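Local coordinates for lipoprotein (PDB 7ADK) that probably acts as a cell-surface peptidase of the PA clan, in a mycoplasma family related to the immunoglobulin-cleaving proteases, at residues N216-D221 / N798-Y803; S599-Q604 / Y743-L748. All blocks are in the same frame, centred on the assembly; numbering follows the deposited sequence.

Contact 1: residues N216-D221 / N798-Y803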
loop_
_atom_site.group_PDB
_atom_site.type_symbol
_atom_site.label_atom_id
_atom_site.label_comp_id
_atom_site.label_asym_id
_atom_site.label_seq_id
_atom_site.Cartn_x
_atom_site.Cartn_y
_atom_site.Cartn_z
ATOM N N ASN B 216 -47.316 5.839 -1.688
ATOM C CA ASN B 216 -45.856 5.707 -1.626
ATOM C C ASN B 216 -45.467 5.315 -0.196
ATOM O O ASN B 216 -45.898 5.957 0.757
ATOM C CB ASN B 216 -45.193 7.037 -2.017
ATOM C CG ASN B 216 -45.671 8.207 -1.173
ATOM O OD1 ASN B 216 -46.766 8.716 -1.336
ATOM N ND2 ASN B 216 -44.887 8.671 -0.236
ATOM N N ILE B 217 -44.584 4.336 -0.016
ATOM C CA ILE B 217 -44.614 3.479 1.188
ATOM C C ILE B 217 -43.407 3.775 2.083
ATOM O O ILE B 217 -42.318 4.017 1.580
ATOM C CB ILE B 217 -44.645 1.986 0.740
ATOM C CG1 ILE B 217 -45.993 1.597 0.090
ATOM C CG2 ILE B 217 -44.252 0.977 1.831
ATOM C CD1 ILE B 217 -47.125 1.193 1.036
ATOM N N LYS B 218 -43.655 3.792 3.403
ATOM C CA LYS B 218 -42.780 4.063 4.572
ATOM C C LYS B 218 -43.436 3.415 5.811
ATOM O O LYS B 218 -44.388 2.656 5.641
ATOM C CB LYS B 218 -42.610 5.585 4.763
ATOM C CG LYS B 218 -41.937 6.214 3.550
ATOM C CD LYS B 218 -41.397 7.627 3.692
ATOM C CE LYS B 218 -40.583 7.875 2.431
ATOM N NZ LYS B 218 -39.820 9.117 2.411
ATOM N N LYS B 219 -43.051 3.750 7.048
ATOM C CA LYS B 219 -43.928 3.588 8.236
ATOM C C LYS B 219 -43.608 4.616 9.323
ATOM O O LYS B 219 -42.455 4.792 9.668
ATOM C CB LYS B 219 -43.859 2.142 8.753
ATOM C CG LYS B 219 -45.073 1.753 9.604
ATOM C CD LYS B 219 -45.143 0.239 9.830
ATOM C CE LYS B 219 -46.401 -0.172 10.596
ATOM N NZ LYS B 219 -46.488 -1.634 10.737
ATOM N N PHE B 220 -44.593 5.342 9.827
ATOM C CA PHE B 220 -44.393 6.627 10.518
ATOM C C PHE B 220 -43.579 6.561 11.823
ATOM O O PHE B 220 -42.658 7.353 11.997
ATOM C CB PHE B 220 -45.772 7.286 10.722
ATOM C CG PHE B 220 -46.278 8.201 9.609
ATOM C CD1 PHE B 220 -45.740 8.188 8.305
ATOM C CD2 PHE B 220 -47.297 9.121 9.906
ATOM C CE1 PHE B 220 -46.162 9.119 7.349
ATOM C CE2 PHE B 220 -47.721 10.051 8.947
ATOM C CZ PHE B 220 -47.144 10.060 7.671
ATOM N N ASP B 221 -43.842 5.607 12.715
ATOM C CA ASP B 221 -43.039 5.431 13.936
ATOM C C ASP B 221 -41.641 4.830 13.679
ATOM O O ASP B 221 -40.711 5.091 14.438
ATOM C CB ASP B 221 -43.800 4.549 14.921
ATOM C CG ASP B 221 -43.044 4.412 16.240
ATOM O OD1 ASP B 221 -42.797 5.437 16.908
ATOM O OD2 ASP B 221 -42.700 3.278 16.621
ATOM N N ASN B 798 -49.636 14.878 -0.733
ATOM C CA ASN B 798 -49.798 15.600 0.534
ATOM C C ASN B 798 -49.353 14.873 1.826
ATOM O O ASN B 798 -49.635 15.364 2.921
ATOM C CB ASN B 798 -51.191 16.254 0.625
ATOM C CG ASN B 798 -51.481 17.206 -0.515
ATOM O OD1 ASN B 798 -52.266 16.930 -1.401
ATOM N ND2 ASN B 798 -50.844 18.344 -0.551
ATOM N N LEU B 799 -48.634 13.751 1.755
ATOM C CA LEU B 799 -48.123 13.034 2.932
ATOM C C LEU B 799 -47.241 13.929 3.820
ATOM O O LEU B 799 -47.343 13.925 5.048
ATOM C CB LEU B 799 -47.320 11.827 2.426
ATOM C CG LEU B 799 -46.782 10.895 3.518
ATOM C CD1 LEU B 799 -47.897 10.071 4.116
ATOM C CD2 LEU B 799 -45.766 9.940 2.910
ATOM N N PHE B 800 -46.402 14.723 3.152
ATOM C CA PHE B 800 -45.498 15.718 3.717
ATOM C C PHE B 800 -46.082 17.144 3.598
ATOM O O PHE B 800 -45.347 18.116 3.454
ATOM C CB PHE B 800 -44.123 15.549 3.042
ATOM C CG PHE B 800 -43.374 14.264 3.367
ATOM C CD1 PHE B 800 -43.191 13.277 2.385
ATOM C CD2 PHE B 800 -42.867 14.040 4.659
ATOM C CE1 PHE B 800 -42.526 12.077 2.681
ATOM C CE2 PHE B 800 -42.202 12.840 4.965
ATOM C CZ PHE B 800 -42.041 11.856 3.983
ATOM N N GLY B 801 -47.408 17.298 3.608
ATOM C CA GLY B 801 -48.073 18.596 3.539
ATOM C C GLY B 801 -47.963 19.233 2.163
ATOM O O GLY B 801 -48.372 18.639 1.169
ATOM N N ASP B 802 -47.419 20.446 2.082
ATOM C CA ASP B 802 -47.171 21.153 0.810
ATOM C C ASP B 802 -45.828 20.755 0.141
ATOM O O ASP B 802 -45.475 21.263 -0.925
ATOM C CB ASP B 802 -47.258 22.669 1.053
ATOM C CG ASP B 802 -47.363 23.509 -0.226
ATOM O OD1 ASP B 802 -48.017 23.071 -1.199
ATOM O OD2 ASP B 802 -46.842 24.647 -0.248
ATOM N N TYR B 803 -45.054 19.848 0.743
ATOM C CA TYR B 803 -43.724 19.442 0.273
ATOM C C TYR B 803 -43.737 18.497 -0.941
ATOM O O TYR B 803 -44.572 17.604 -1.073
ATOM C CB TYR B 803 -42.956 18.798 1.418
ATOM C CG TYR B 803 -41.549 18.375 1.056
ATOM C CD1 TYR B 803 -40.559 19.354 0.893
ATOM C CD2 TYR B 803 -41.250 17.012 0.826
ATOM C CE1 TYR B 803 -39.278 18.983 0.457
ATOM C CE2 TYR B 803 -39.968 16.645 0.405
ATOM C CZ TYR B 803 -38.987 17.632 0.195
ATOM O OH TYR B 803 -37.763 17.293 -0.267
#

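Contact 2: residues S599-Q604 / Y743-L748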
loop_
_atom_site.group_PDB
_atom_site.type_symbol
_atom_site.label_atom_id
_atom_site.label_comp_id
_atom_site.label_asym_id
_atom_site.label_seq_id
_atom_site.Cartn_x
_atom_site.Cartn_y
_atom_site.Cartn_z
ATOM N N SER B 599 -35.174 10.386 -16.086
ATOM C CA SER B 599 -35.603 10.364 -14.691
ATOM C C SER B 599 -35.285 9.016 -14.055
ATOM O O SER B 599 -35.881 8.018 -14.445
ATOM C CB SER B 599 -37.106 10.577 -14.668
ATOM O OG SER B 599 -37.630 10.448 -13.367
ATOM N N LEU B 600 -34.407 8.948 -13.054
ATOM C CA LEU B 600 -34.167 7.713 -12.285
ATOM C C LEU B 600 -35.370 7.263 -11.427
ATOM O O LEU B 600 -35.355 6.170 -10.875
ATOM C CB LEU B 600 -32.906 7.885 -11.404
ATOM C CG LEU B 600 -31.650 7.134 -11.891
ATOM C CD1 LEU B 600 -30.524 7.369 -10.893
ATOM C CD2 LEU B 600 -31.838 5.620 -11.981
ATOM N N LEU B 601 -36.401 8.103 -11.301
ATOM C CA LEU B 601 -37.630 7.848 -10.540
ATOM C C LEU B 601 -38.730 7.155 -11.371
ATOM O O LEU B 601 -39.552 6.433 -10.803
ATOM C CB LEU B 601 -38.124 9.187 -9.970
ATOM C CG LEU B 601 -37.189 9.754 -8.880
ATOM C CD1 LEU B 601 -37.359 11.257 -8.789
ATOM C CD2 LEU B 601 -37.484 9.163 -7.501
ATOM N N ASN B 602 -38.735 7.327 -12.695
ATOM C CA ASN B 602 -39.616 6.582 -13.593
ATOM C C ASN B 602 -39.258 5.089 -13.595
ATOM O O ASN B 602 -38.088 4.720 -13.526
ATOM C CB ASN B 602 -39.561 7.150 -15.015
ATOM C CG ASN B 602 -39.962 8.595 -15.224
ATOM O OD1 ASN B 602 -39.826 9.124 -16.311
ATOM N ND2 ASN B 602 -40.444 9.292 -14.228
ATOM N N GLU B 603 -40.255 4.210 -13.668
ATOM C CA GLU B 603 -40.035 2.777 -13.425
ATOM C C GLU B 603 -39.210 2.078 -14.518
ATOM O O GLU B 603 -38.403 1.197 -14.223
ATOM C CB GLU B 603 -41.395 2.092 -13.217
ATOM C CG GLU B 603 -41.338 0.711 -12.550
ATOM C CD GLU B 603 -40.673 0.726 -11.168
ATOM O OE1 GLU B 603 -40.122 -0.317 -10.749
ATOM O OE2 GLU B 603 -40.692 1.769 -10.482
ATOM N N GLN B 604 -39.356 2.489 -15.778
ATOM C CA GLN B 604 -38.564 1.947 -16.876
ATOM C C GLN B 604 -37.099 2.398 -16.837
ATOM O O GLN B 604 -36.251 1.719 -17.402
ATOM C CB GLN B 604 -39.229 2.236 -18.234
ATOM C CG GLN B 604 -39.005 3.621 -18.867
ATOM C CD GLN B 604 -39.746 4.777 -18.206
ATOM O OE1 GLN B 604 -40.463 4.637 -17.228
ATOM N NE2 GLN B 604 -39.598 5.973 -18.714
ATOM N N TYR B 743 -30.129 19.209 0.384
ATOM C CA TYR B 743 -31.350 19.070 -0.396
ATOM C C TYR B 743 -31.111 18.438 -1.779
ATOM O O TYR B 743 -30.015 18.509 -2.336
ATOM C CB TYR B 743 -31.978 20.465 -0.527
ATOM C CG TYR B 743 -33.197 20.501 -1.418
ATOM C CD1 TYR B 743 -34.445 20.073 -0.944
ATOM C CD2 TYR B 743 -33.064 20.861 -2.765
ATOM C CE1 TYR B 743 -35.553 20.011 -1.798
ATOM C CE2 TYR B 743 -34.159 20.781 -3.628
ATOM C CZ TYR B 743 -35.412 20.376 -3.141
ATOM O OH TYR B 743 -36.483 20.406 -3.961
ATOM N N GLY B 744 -32.150 17.857 -2.371
ATOM C CA GLY B 744 -32.180 17.339 -3.740
ATOM C C GLY B 744 -32.339 15.824 -3.835
ATOM O O GLY B 744 -32.415 15.128 -2.822
ATOM N N LEU B 745 -32.416 15.309 -5.062
ATOM C CA LEU B 745 -32.397 13.873 -5.331
ATOM C C LEU B 745 -30.977 13.347 -5.117
ATOM O O LEU B 745 -30.024 13.945 -5.618
ATOM C CB LEU B 745 -32.906 13.618 -6.760
ATOM C CG LEU B 745 -32.834 12.154 -7.235
ATOM C CD1 LEU B 745 -33.736 11.243 -6.426
ATOM C CD2 LEU B 745 -33.267 12.061 -8.688
ATOM N N GLU B 746 -30.817 12.235 -4.413
ATOM C CA GLU B 746 -29.512 11.648 -4.132
ATOM C C GLU B 746 -29.493 10.122 -4.242
ATOM O O GLU B 746 -30.518 9.450 -4.175
ATOM C CB GLU B 746 -28.960 12.125 -2.780
ATOM C CG GLU B 746 -28.716 13.634 -2.735
ATOM C CD GLU B 746 -27.816 14.126 -1.599
ATOM O OE1 GLU B 746 -27.402 13.346 -0.725
ATOM O OE2 GLU B 746 -27.547 15.343 -1.545
ATOM N N ILE B 747 -28.288 9.600 -4.451
ATOM C CA ILE B 747 -27.972 8.223 -4.824
ATOM C C ILE B 747 -27.053 7.589 -3.777
ATOM O O ILE B 747 -26.183 8.273 -3.245
ATOM C CB ILE B 747 -27.302 8.241 -6.210
ATOM C CG1 ILE B 747 -28.160 8.902 -7.308
ATOM C CG2 ILE B 747 -26.852 6.856 -6.650
ATOM C CD1 ILE B 747 -29.514 8.267 -7.564
ATOM N N LEU B 748 -27.234 6.301 -3.490
ATOM C CA LEU B 748 -26.360 5.500 -2.630
ATOM C C LEU B 748 -25.585 4.449 -3.464
ATOM O O LEU B 748 -26.106 3.363 -3.716
ATOM C CB LEU B 748 -27.143 4.837 -1.477
ATOM C CG LEU B 748 -27.753 5.728 -0.383
ATOM C CD1 LEU B 748 -26.705 6.631 0.247
ATOM C CD2 LEU B 748 -28.940 6.583 -0.810
#

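Contact 1: residues N216-D221 / N798-Y803
L799 points its forked end at the 216-221 segment and touches it with both branches. CD1 lies 3.6 Å from CZ of F220 and 3.8 Å from its CE1, approaching the ring obliquely. CD2 reaches the other way, to the side-chain amide of N216, with ND2 3.5 Å off. CG anti to the backbone N (chi1 -176°) turns the fork so that one methyl faces F220 and the other N216. F220 also stacks on Y232, so a second aromatic ring packs against it.

The 798-803 segment lies in the loop between strands 783-792 and 807-809. It is built from two overlapping turns, type I from N798 to G801 and type II' from F800 to Y803, which share F800 and G801. G801 is the second residue of the type II' turn, where positive phi (72°) favours glycine. ND2 of N798 donates to O of G801 at 3.0 Å, tying the first turn across its mouth, although the donor sits above the carbonyl plane.

The charged partner is K218, whose extended chain brings NZ to the edge of the F800 ring, near its plane, 3.9 Å from CZ. The ammonium is therefore not over the pi face; its hydrogen bond goes to OG of S705. F800 in turn meets Y796 edge-to-face and packs on I717.

Contact 2: residues S599-Q604 / Y743-L748
The turn that carries L600 faces the strand residues 745-747 at a distance, the CA atoms of L600 and L745 standing 9.5 Å apart with no hydrogen bond between the two backbones. Four aliphatic side chains bridge that space in two pairs, and the pairs differ in how they meet.

L600 crosses I747 at about a right angle, with CD1 3.6 Å from CD1 of the isoleucine. L601 and L745 come tip to tip, CD1 of the first 4.2 Å from CD2 of the second. In I747, CG1 lies beside the backbone N (chi1 -57°), and the second torsion, -59°, sets CD1 against L600. Around these pairs, L600 also rests on L771 and F609, and I747 on A772, L712 and F697.

Strand 737-747 is fixed in the mixed sheet, where L745 and I747 bond through their backbones to A788 and A786 of the antiparallel strand 783-792. This sheet probably belongs to one of the two beta-barrel domains expected of a chymotrypsin-like PA-clan peptidase. The facing turn has a polar frame of its own. OG of S599 accepts weak bonds, both 3.4 Å long, from N of L601 and N of N602. N602 stands at the N-cap position of helix 603-606, but its side chain makes no capping bond; its ND2 and OG of S599 both hydrogen-bond to D792, at the end of the same strand 783-792.

Across the interface itself the chemistry is apolar contact between buried side chains, with no directional bond. The mutual orientation of turn and strand is therefore probably set by the polar bonds each makes with its neighbours together with the surrounding apolar packing.

How the contacts relate
Both contacts are buried, but contact 1 lies farther out, its centre about 28 Å from the chain's centre against about 19 Å for contact 2. Each involves the same mixed sheet: 743-748 includes part of one of its strands, whereas 798-803 lies in the loop that connects two others. What they join to it differs, an early segment leading into helix 220-226 in one case and a turn before helix 603-606 in the other. Contact 1 mixes aromatic, amide and ammonium groups; contact 2 is wholly aliphatic. Their centres are about 17 Å apart, and they meet where OH of Y803 packs 3.8 Å from CE1 of Y743.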